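Local coordinates for branched-chain amino acid transport system substrate-binding protein (Rhodopseudomonas palustris, PDB 4JB0), which probably binds small lignin-derived aromatic acids such as ferulate as the substrate-binding component of an ABC uptake transporter, at residues H93-P98 with S109-Q114; F280-F285 with A325-Y330; S74-T79 with D142-L147. One frame throughout, in Å; residues are numbered along the deposited sequence.

Contact 1 of 3, residues H93-P98 with S109-Q114; sequences HIALAP and SVAMPQ. With FER (3-(4-hydroxy-3-methoxyphenyl)-2-propenoic acid), chain B.
His-93 and Ser-109 open two short parallel strands, 93-95 and 109-111, whose register runs His-93 to Ser-109, Ile-94 to Val-110 and Ala-95 to Ala-111. The ladder alternates as parallel pairing requires: Val-110 N donates to His-93 O (2.9 Å), Ala-95 N to Val-110 O (2.8 Å), and Met-112 N extends it to Ala-95 O just past the strand end.

Along the His-93 side chain, CB lies beside Ser-109 OG, and CG is anti to the backbone N (chi1 169°). ND1 then meets Ser-109 OG at 2.9 Å near the ring plane, with CG and CE1 flanking the same oxygen, while NE2, farther out, bonds to Gly-72 O of the neighbouring strand. Ala-95 N lies over one ring face, toward the rim. The imidazole is thus held at both nitrogens, and Ser-109 OG also bonds to Ser-83.

On the opposite face Ile-94 CG1 packs against Val-110 CG2 at 3.9 Å, and Ile-94 CG2 presses tightly on Met-112 CG at 3.3 Å. Beyond the strands Pro-113 CG wedges against Ala-97 C at 3.4 Å. Pro-98 CG reaches ferulate C6 at 3.5 Å, Leu-96 O lies near the methoxy carbon, and Pro-113 CB approaches the phenolic oxygen. Strand 93-95, helix 103-106 and strand 109-111 form a beta-alpha-beta unit; the loops following its C-terminal strand ends line the cleft, as in periplasmic binding proteins.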
loop_
_atom_site.group_PDB
_atom_site.type_symbol
_atom_site.label_atom_id
_atom_site.label_comp_id
_atom_site.label_asym_id
_atom_site.label_seq_id
_atom_site.Cartn_x
_atom_site.Cartn_y
_atom_site.Cartn_z
ATOM N N HIS A 93 -12.683 -1.531 -9.547
ATOM C CA HIS A 93 -11.298 -1.910 -9.353
ATOM C C HIS A 93 -10.845 -1.508 -7.965
ATOM O O HIS A 93 -10.983 -0.322 -7.578
ATOM C CB HIS A 93 -10.410 -1.197 -10.378
ATOM C CG HIS A 93 -8.950 -1.302 -10.107
ATOM N ND1 HIS A 93 -8.089 -0.244 -10.319
ATOM C CD2 HIS A 93 -8.184 -2.319 -9.644
ATOM C CE1 HIS A 93 -6.853 -0.600 -9.995
ATOM N NE2 HIS A 93 -6.886 -1.852 -9.572
ATOM N N ILE A 94 -10.351 -2.503 -7.215
ATOM C CA ILE A 94 -9.704 -2.244 -5.933
ATOM C C ILE A 94 -8.175 -2.399 -6.080
ATOM O O ILE A 94 -7.646 -3.475 -6.380
ATOM C CB ILE A 94 -10.248 -3.196 -4.857
ATOM C CG1 ILE A 94 -11.732 -2.902 -4.654
ATOM C CG2 ILE A 94 -9.520 -2.886 -3.544
ATOM C CD1 ILE A 94 -12.463 -3.853 -3.722
ATOM N N ALA A 95 -7.469 -1.290 -5.949
ATOM C CA ALA A 95 -6.044 -1.254 -6.209
ATOM C C ALA A 95 -5.326 -1.847 -4.999
ATOM O O ALA A 95 -5.699 -1.538 -3.879
ATOM C CB ALA A 95 -5.622 0.213 -6.353
ATOM N N LEU A 96 -4.289 -2.648 -5.208
ATOM C CA LEU A 96 -3.559 -3.267 -4.077
ATOM C C LEU A 96 -2.161 -2.668 -3.906
ATOM O O LEU A 96 -1.301 -3.245 -3.248
ATOM C CB LEU A 96 -3.511 -4.800 -4.249
ATOM C CG LEU A 96 -4.900 -5.459 -4.316
ATOM C CD1 LEU A 96 -4.873 -6.988 -4.591
ATOM C CD2 LEU A 96 -5.800 -5.139 -3.071
ATOM N N ALA A 97 -1.956 -1.494 -4.505
ATOM C CA ALA A 97 -0.730 -0.752 -4.463
ATOM C C ALA A 97 -1.194 0.702 -4.651
ATOM O O ALA A 97 -2.282 0.928 -5.170
ATOM C CB ALA A 97 0.183 -1.180 -5.629
ATOM N N PRO A 98 -0.401 1.690 -4.207
ATOM C CA PRO A 98 -0.756 3.110 -4.354
ATOM C C PRO A 98 -0.809 3.514 -5.836
ATOM O O PRO A 98 -0.179 2.870 -6.701
ATOM C CB PRO A 98 0.398 3.862 -3.671
ATOM C CG PRO A 98 1.253 2.805 -3.049
ATOM C CD PRO A 98 0.980 1.516 -3.766
ATOM N N SER A 109 -11.955 3.211 -9.917
ATOM C CA SER A 109 -10.926 2.722 -8.983
ATOM C C SER A 109 -11.028 3.306 -7.556
ATOM O O SER A 109 -11.229 4.526 -7.394
ATOM C CB SER A 109 -9.521 3.046 -9.504
ATOM O OG SER A 109 -9.313 2.389 -10.761
ATOM N N VAL A 110 -10.886 2.431 -6.555
ATOM C CA VAL A 110 -10.486 2.835 -5.200
ATOM C C VAL A 110 -9.156 2.122 -4.859
ATOM O O VAL A 110 -8.740 1.151 -5.557
ATOM C CB VAL A 110 -11.550 2.446 -4.136
ATOM C CG1 VAL A 110 -12.910 3.199 -4.382
ATOM C CG2 VAL A 110 -11.780 0.934 -4.085
ATOM N N ALA A 111 -8.527 2.531 -3.767
ATOM C CA ALA A 111 -7.184 1.992 -3.438
ATOM C C ALA A 111 -7.099 1.668 -1.950
ATOM O O ALA A 111 -7.543 2.494 -1.103
ATOM C CB ALA A 111 -6.161 3.007 -3.800
ATOM N N MET A 112 -6.587 0.470 -1.649
ATOM C CA MET A 112 -6.430 -0.012 -0.276
ATOM C C MET A 112 -5.188 0.584 0.449
ATOM O O MET A 112 -5.314 0.925 1.628
ATOM C CB MET A 112 -6.431 -1.573 -0.219
ATOM C CG MET A 112 -7.752 -2.237 -0.793
ATOM S SD MET A 112 -9.230 -1.442 -0.103
ATOM C CE MET A 112 -8.968 -1.902 1.526
ATOM N N PRO A 113 -4.007 0.716 -0.229
ATOM C CA PRO A 113 -2.881 1.247 0.540
ATOM C C PRO A 113 -3.107 2.700 0.953
ATOM O O PRO A 113 -3.863 3.430 0.299
ATOM C CB PRO A 113 -1.700 1.168 -0.441
ATOM C CG PRO A 113 -2.073 0.047 -1.397
ATOM C CD PRO A 113 -3.572 0.231 -1.564
ATOM N N GLN A 114 -2.442 3.119 2.018
ATOM C CA GLN A 114 -2.557 4.531 2.448
ATOM C C GLN A 114 -2.099 5.495 1.351
ATOM O O GLN A 114 -1.092 5.219 0.670
ATOM C CB GLN A 114 -1.676 4.739 3.648
ATOM C CG GLN A 114 -2.207 4.032 4.901
ATOM C CD GLN A 114 -1.885 2.538 4.973
ATOM O OE1 GLN A 114 -1.154 1.968 4.123
ATOM N NE2 GLN A 114 -2.496 1.872 5.961
HETATM C C4 FER B . 2.032 -0.403 -0.139
HETATM C C5 FER B . 2.773 0.756 -0.317
HETATM C C6 FER B . 3.654 0.810 -1.391
HETATM C C3 FER B . 2.158 -1.480 -0.998
HETATM C C2 FER B . 3.041 -1.417 -2.081
HETATM C C1 FER B . 3.788 -0.256 -2.271
HETATM C C10 FER B . 1.581 -3.743 -1.717
HETATM C C7 FER B . 4.692 -0.285 -3.451
HETATM C C8 FER B . 4.822 0.723 -4.316
HETATM C C9 FER B . 5.678 0.558 -5.520
HETATM O O1 FER B . 6.769 -0.076 -5.483
HETATM O O2 FER B . 5.200 0.999 -6.601
HETATM O O4 FER B . 1.167 -0.474 0.884
HETATM O O3 FER B . 1.410 -2.622 -0.815
#

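Contact 2 of 3, residues F280-F285 with A325-Y330; sequences FAAHSF and ASQGVY. With FER (3-(4-hydroxy-3-methoxyphenyl)-2-propenoic acid), chain B.
The phenol end of the ferulate pocket is built on helix 279-299, and segment 325-330 packs behind it through Ala-282, His-283 and Phe-285. The methyl of Ala-282 points into the loop before strand 329-330, where CB meets Ser-326 OG at 3.3 Å and Gln-327 CG at 3.6 Å. Ser-326 OG sits between its own backbone N and carbonyl carbon (chi1 73°), a rotation that lays it over Ala-282 while it bonds to Asp-286 OD1, one helical turn on. Asp-286 OD2 accepts from Gln-327 N as well, so a single carboxylate fastens the loop to the helix. Phe-285 CD2 approaches Ser-326 OG more loosely, at 4.3 Å.

Gln-327 bends at chi2 (-72°) and carries its amide past Ala-282 to the imidazole of His-283; NE2 lies 3.7 Å from His-283 CE1, with the two planes 30° apart. OE1 accepts from Val-245 N and NE2 bonds weakly to Gln-279 OE1, which holds the amide at both ends.

His-283 links protein and ligand. NE2 donates to ferulate O4 at 2.6 Å, a short bond near the ring plane. ND1 bonds to a water that donates to Tyr-330 OH at 2.8 Å, and this hydroxyl is itself hydrogen-bonded to Met-112 O. Phe-280 CD1 reaches the methoxy oxygen O3 of ferulate at 3.2 Å. The helix-borne histidine, backed by a loop and a bridging water, forms part of the phenol end of the cleft between the two lobes, as in periplasmic binding proteins.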
loop_
_atom_site.group_PDB
_atom_site.type_symbol
_atom_site.label_atom_id
_atom_site.label_comp_id
_atom_site.label_asym_id
_atom_site.label_seq_id
_atom_site.Cartn_x
_atom_site.Cartn_y
_atom_site.Cartn_z
ATOM N N PHE A 280 1.627 -5.702 3.194
ATOM C CA PHE A 280 1.073 -6.041 1.877
ATOM C C PHE A 280 -0.040 -7.089 1.959
ATOM O O PHE A 280 -1.063 -6.948 1.343
ATOM C CB PHE A 280 2.196 -6.480 0.939
ATOM C CG PHE A 280 3.434 -5.666 1.116
ATOM C CD1 PHE A 280 3.378 -4.276 1.034
ATOM C CD2 PHE A 280 4.627 -6.269 1.446
ATOM C CE1 PHE A 280 4.527 -3.517 1.218
ATOM C CE2 PHE A 280 5.791 -5.520 1.614
ATOM C CZ PHE A 280 5.722 -4.143 1.530
ATOM N N ALA A 281 0.170 -8.108 2.783
ATOM C CA ALA A 281 -0.858 -9.095 3.022
ATOM C C ALA A 281 -2.181 -8.442 3.444
ATOM O O ALA A 281 -3.285 -8.884 3.048
ATOM C CB ALA A 281 -0.364 -10.149 4.047
ATOM N N ALA A 282 -2.088 -7.343 4.175
ATOM C CA ALA A 282 -3.294 -6.699 4.635
ATOM C C ALA A 282 -4.222 -6.122 3.507
ATOM O O ALA A 282 -5.451 -6.040 3.681
ATOM C CB ALA A 282 -2.942 -5.622 5.594
ATOM N N HIS A 283 -3.642 -5.701 2.391
ATOM C CA HIS A 283 -4.435 -5.023 1.335
ATOM C C HIS A 283 -5.442 -5.934 0.701
ATOM O O HIS A 283 -6.566 -5.529 0.491
ATOM C CB HIS A 283 -3.542 -4.399 0.281
ATOM C CG HIS A 283 -2.585 -3.370 0.833
ATOM N ND1 HIS A 283 -2.929 -2.499 1.846
ATOM C CD2 HIS A 283 -1.302 -3.083 0.509
ATOM C CE1 HIS A 283 -1.898 -1.725 2.134
ATOM N NE2 HIS A 283 -0.893 -2.066 1.350
ATOM N N SER A 284 -5.064 -7.153 0.396
ATOM C CA SER A 284 -6.040 -8.044 -0.236
ATOM C C SER A 284 -7.054 -8.504 0.821
ATOM O O SER A 284 -8.266 -8.610 0.539
ATOM C CB SER A 284 -5.370 -9.221 -0.954
ATOM O OG SER A 284 -4.559 -9.924 -0.072
ATOM N N PHE A 285 -6.564 -8.772 2.046
ATOM C CA PHE A 285 -7.485 -9.063 3.181
ATOM C C PHE A 285 -8.512 -7.939 3.318
ATOM O O PHE A 285 -9.724 -8.199 3.408
ATOM C CB PHE A 285 -6.678 -9.200 4.490
ATOM C CG PHE A 285 -7.499 -9.602 5.695
ATOM C CD1 PHE A 285 -7.801 -10.952 5.923
ATOM C CD2 PHE A 285 -7.927 -8.636 6.629
ATOM C CE1 PHE A 285 -8.532 -11.348 7.037
ATOM C CE2 PHE A 285 -8.645 -9.020 7.746
ATOM C CZ PHE A 285 -8.953 -10.370 7.961
ATOM N N ALA A 325 -11.296 -2.179 8.607
ATOM C CA ALA A 325 -10.385 -3.215 8.074
ATOM C C ALA A 325 -9.073 -3.190 8.864
ATOM O O ALA A 325 -8.940 -2.391 9.783
ATOM C CB ALA A 325 -10.153 -2.978 6.613
ATOM N N SER A 326 -8.112 -4.034 8.517
ATOM C CA SER A 326 -6.893 -4.118 9.289
ATOM C C SER A 326 -6.008 -2.839 9.171
ATOM O O SER A 326 -5.277 -2.507 10.095
ATOM C CB SER A 326 -6.103 -5.361 8.919
ATOM O OG SER A 326 -5.483 -5.255 7.660
ATOM N N GLN A 327 -6.098 -2.149 8.035
ATOM C CA GLN A 327 -5.211 -1.016 7.737
ATOM C C GLN A 327 -5.819 0.366 8.026
ATOM O O GLN A 327 -5.132 1.364 7.941
ATOM C CB GLN A 327 -4.805 -1.041 6.263
ATOM C CG GLN A 327 -3.793 -2.163 5.971
ATOM C CD GLN A 327 -2.381 -1.913 6.530
ATOM O OE1 GLN A 327 -2.218 -1.506 7.682
ATOM N NE2 GLN A 327 -1.356 -2.190 5.716
ATOM N N GLY A 328 -7.103 0.416 8.324
ATOM C CA GLY A 328 -7.785 1.704 8.544
ATOM C C GLY A 328 -9.294 1.518 8.468
ATOM O O GLY A 328 -9.793 0.387 8.423
ATOM N N VAL A 329 -9.999 2.648 8.439
ATOM C CA VAL A 329 -11.463 2.696 8.410
ATOM C C VAL A 329 -11.787 3.503 7.145
ATOM O O VAL A 329 -11.518 4.717 7.070
ATOM C CB VAL A 329 -12.024 3.401 9.665
ATOM C CG1 VAL A 329 -13.544 3.435 9.668
ATOM C CG2 VAL A 329 -11.474 2.722 11.021
ATOM N N TYR A 330 -12.387 2.823 6.176
ATOM C CA TYR A 330 -12.557 3.353 4.838
ATOM C C TYR A 330 -13.923 3.977 4.642
ATOM O O TYR A 330 -14.948 3.342 4.932
ATOM C CB TYR A 330 -12.351 2.219 3.815
ATOM C CG TYR A 330 -10.909 1.704 3.675
ATOM C CD1 TYR A 330 -10.072 2.153 2.631
ATOM C CD2 TYR A 330 -10.404 0.735 4.565
ATOM C CE1 TYR A 330 -8.758 1.668 2.503
ATOM C CE2 TYR A 330 -9.068 0.242 4.449
ATOM C CZ TYR A 330 -8.260 0.719 3.414
ATOM O OH TYR A 330 -6.967 0.222 3.303
HETATM C C4 FER B . 2.032 -0.403 -0.139
HETATM C C5 FER B . 2.773 0.756 -0.317
HETATM C C6 FER B . 3.654 0.810 -1.391
HETATM C C3 FER B . 2.158 -1.480 -0.998
HETATM C C2 FER B . 3.041 -1.417 -2.081
HETATM C C1 FER B . 3.788 -0.256 -2.271
HETATM C C10 FER B . 1.581 -3.743 -1.717
HETATM C C7 FER B . 4.692 -0.285 -3.451
HETATM C C8 FER B . 4.822 0.723 -4.316
HETATM C C9 FER B . 5.678 0.558 -5.520
HETATM O O1 FER B . 6.769 -0.076 -5.483
HETATM O O2 FER B . 5.200 0.999 -6.601
HETATM O O4 FER B . 1.167 -0.474 0.884
HETATM O O3 FER B . 1.410 -2.622 -0.815
HETATM O O HOH W 1 -5.595 -2.246 3.056
#

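Contact 3 of 3, residues S74-T79 with D142-L147; sequences SVTPPT and DSYGDL. With FER (3-(4-hydroxy-3-methoxyphenyl)-2-propenoic acid), chain B.
Thr-76 and Tyr-144 meet beside the ferulate carboxylate, their side chains crossing at about a right angle. Thr-76 OG1 lies 3.5 Å from Tyr-144 CD1, approaching the ring obliquely; ferulate O2 and Pro-98 O are both acceptors within reach of its single proton. Its other branch, CG2, turns to Ser-143, where it meets OG at 3.3 Å. In Tyr-144, CG is anti to the backbone N (chi1 -174°), which lays one ring face against the ligand, with ferulate C8 over its centre, 3.5 Å from the plane. Tyr-144 OH bonds to Thr-219, and Trp-148 meets the same ring edge-to-face, so its tilt is held from outside the pair. Pro-77 crosses Asp-142 nearly perpendicularly, CG to OD1 at 3.8 Å; that carboxylate caps its helix weakly through Tyr-144 N and is salt-bridged to Arg-171.

Thr-76 N, in the first turn of helix 76-89, donates to ferulate O2 at 2.7 Å. Arg-171, also bonded to the ligand, would add positive charge nearby. Together these are consistent with a preference for an anionic carboxylate, while the Tyr-144 face packs on the carbon chain leading to it.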
loop_
_atom_site.group_PDB
_atom_site.type_symbol
_atom_site.label_atom_id
_atom_site.label_comp_id
_atom_site.label_asym_id
_atom_site.label_seq_id
_atom_site.Cartn_x
_atom_site.Cartn_y
_atom_site.Cartn_z
ATOM N N SER A 74 0.451 -5.170 -7.489
ATOM C CA SER A 74 1.250 -5.163 -6.257
ATOM C C SER A 74 2.206 -3.927 -6.171
ATOM O O SER A 74 2.661 -3.533 -5.051
ATOM C CB SER A 74 2.058 -6.484 -6.233
ATOM O OG SER A 74 1.148 -7.586 -6.151
ATOM N N VAL A 75 2.522 -3.313 -7.319
ATOM C CA VAL A 75 3.385 -2.113 -7.340
ATOM C C VAL A 75 2.693 -1.038 -8.214
ATOM O O VAL A 75 1.750 -1.352 -8.915
ATOM C CB VAL A 75 4.847 -2.426 -7.804
ATOM C CG1 VAL A 75 5.612 -3.196 -6.654
ATOM C CG2 VAL A 75 4.832 -3.294 -9.050
ATOM N N THR A 76 3.136 0.206 -8.169
ATOM C CA THR A 76 2.338 1.280 -8.755
ATOM C C THR A 76 2.200 1.200 -10.312
ATOM O O THR A 76 1.112 1.352 -10.840
ATOM C CB THR A 76 2.872 2.652 -8.313
ATOM O OG1 THR A 76 2.794 2.767 -6.873
ATOM C CG2 THR A 76 2.003 3.817 -9.024
ATOM N N PRO A 77 3.313 0.956 -11.064
ATOM C CA PRO A 77 3.081 0.996 -12.544
ATOM C C PRO A 77 2.034 -0.004 -13.115
ATOM O O PRO A 77 1.145 0.427 -13.889
ATOM C CB PRO A 77 4.497 0.803 -13.146
ATOM C CG PRO A 77 5.443 1.325 -11.984
ATOM C CD PRO A 77 4.744 0.855 -10.715
ATOM N N PRO A 78 2.058 -1.314 -12.703
ATOM C CA PRO A 78 0.992 -2.156 -13.227
ATOM C C PRO A 78 -0.360 -1.789 -12.634
ATOM O O PRO A 78 -1.378 -2.072 -13.262
ATOM C CB PRO A 78 1.382 -3.571 -12.816
ATOM C CG PRO A 78 2.302 -3.366 -11.648
ATOM C CD PRO A 78 3.057 -2.095 -11.951
ATOM N N THR A 79 -0.377 -1.174 -11.454
ATOM C CA THR A 79 -1.644 -0.776 -10.834
ATOM C C THR A 79 -2.335 0.320 -11.653
ATOM O O THR A 79 -3.539 0.285 -11.885
ATOM C CB THR A 79 -1.378 -0.352 -9.383
ATOM O OG1 THR A 79 -0.910 -1.522 -8.705
ATOM C CG2 THR A 79 -2.620 0.117 -8.677
ATOM N N ASP A 142 10.063 6.507 -11.459
ATOM C CA ASP A 142 8.732 6.116 -11.955
ATOM C C ASP A 142 7.611 6.795 -11.153
ATOM O O ASP A 142 7.908 7.631 -10.301
ATOM C CB ASP A 142 8.562 4.574 -12.116
ATOM C CG ASP A 142 8.444 3.811 -10.797
ATOM O OD1 ASP A 142 8.824 2.615 -10.766
ATOM O OD2 ASP A 142 7.985 4.364 -9.791
ATOM N N SER A 143 6.353 6.430 -11.431
ATOM C CA SER A 143 5.199 7.075 -10.794
ATOM C C SER A 143 5.164 6.980 -9.234
ATOM O O SER A 143 4.647 7.899 -8.587
ATOM C CB SER A 143 3.877 6.597 -11.418
ATOM O OG SER A 143 3.792 5.159 -11.433
ATOM N N TYR A 144 5.645 5.888 -8.636
ATOM C CA TYR A 144 5.702 5.827 -7.149
ATOM C C TYR A 144 6.742 6.812 -6.630
ATOM O O TYR A 144 6.477 7.526 -5.677
ATOM C CB TYR A 144 6.085 4.426 -6.665
ATOM C CG TYR A 144 6.034 4.219 -5.146
ATOM C CD1 TYR A 144 4.823 4.327 -4.436
ATOM C CD2 TYR A 144 7.215 3.934 -4.416
ATOM C CE1 TYR A 144 4.784 4.119 -3.027
ATOM C CE2 TYR A 144 7.196 3.743 -3.003
ATOM C CZ TYR A 144 5.991 3.817 -2.338
ATOM O OH TYR A 144 5.986 3.594 -1.002
ATOM N N GLY A 145 7.930 6.803 -7.276
ATOM C CA GLY A 145 9.041 7.750 -6.996
ATOM C C GLY A 145 8.619 9.208 -7.069
ATOM O O GLY A 145 9.003 10.024 -6.238
ATOM N N ASP A 146 7.797 9.527 -8.049
ATOM C CA ASP A 146 7.308 10.879 -8.238
ATOM C C ASP A 146 6.248 11.221 -7.163
ATOM O O ASP A 146 6.221 12.325 -6.657
ATOM C CB ASP A 146 6.613 11.006 -9.616
ATOM C CG ASP A 146 7.553 10.780 -10.822
ATOM O OD1 ASP A 146 8.752 10.870 -10.698
ATOM O OD2 ASP A 146 7.042 10.531 -11.933
ATOM N N LEU A 147 5.322 10.298 -6.877
ATOM C CA LEU A 147 4.328 10.588 -5.806
ATOM C C LEU A 147 5.041 11.074 -4.548
ATOM O O LEU A 147 4.627 12.058 -3.884
ATOM C CB LEU A 147 3.552 9.313 -5.446
ATOM C CG LEU A 147 2.335 9.028 -6.306
ATOM C CD1 LEU A 147 1.863 7.592 -6.095
ATOM C CD2 LEU A 147 1.213 10.051 -6.041
HETATM C C4 FER B . 2.032 -0.403 -0.139
HETATM C C5 FER B . 2.773 0.756 -0.317
HETATM C C6 FER B . 3.654 0.810 -1.391
HETATM C C3 FER B . 2.158 -1.480 -0.998
HETATM C C2 FER B . 3.041 -1.417 -2.081
HETATM C C1 FER B . 3.788 -0.256 -2.271
HETATM C C10 FER B . 1.581 -3.743 -1.717
HETATM C C7 FER B . 4.692 -0.285 -3.451
HETATM C C8 FER B . 4.822 0.723 -4.316
HETATM C C9 FER B . 5.678 0.558 -5.520
HETATM O O1 FER B . 6.769 -0.076 -5.483
HETATM O O2 FER B . 5.200 0.999 -6.601
HETATM O O4 FER B . 1.167 -0.474 0.884
HETATM O O3 FER B . 1.410 -2.622 -0.815
#

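In the fold
All three contacts touch the same ferulate. Contact 1 is nested inside the loop closed by contact 3, and contact 2 follows both. Centres of contacts 1 and 2 lie about 10 Å apart, those of 1 and 3 about 12 Å, those of 2 and 3 about 19 Å. Contact 1 touches both others, through Met-112 O with Tyr-330 OH and Pro-98 O with Thr-76 OG1, whereas the nearest atoms of 2 and 3 are about 6 Å apart. Helix 76-89 leads into strand 93-95 of the six-stranded sheet; helix 143-158 follows strand 134-140 of the seven-stranded one. Contact 3 therefore joins the two lobes directly at the carboxylate end, consistent with a cleft closed over its ligand.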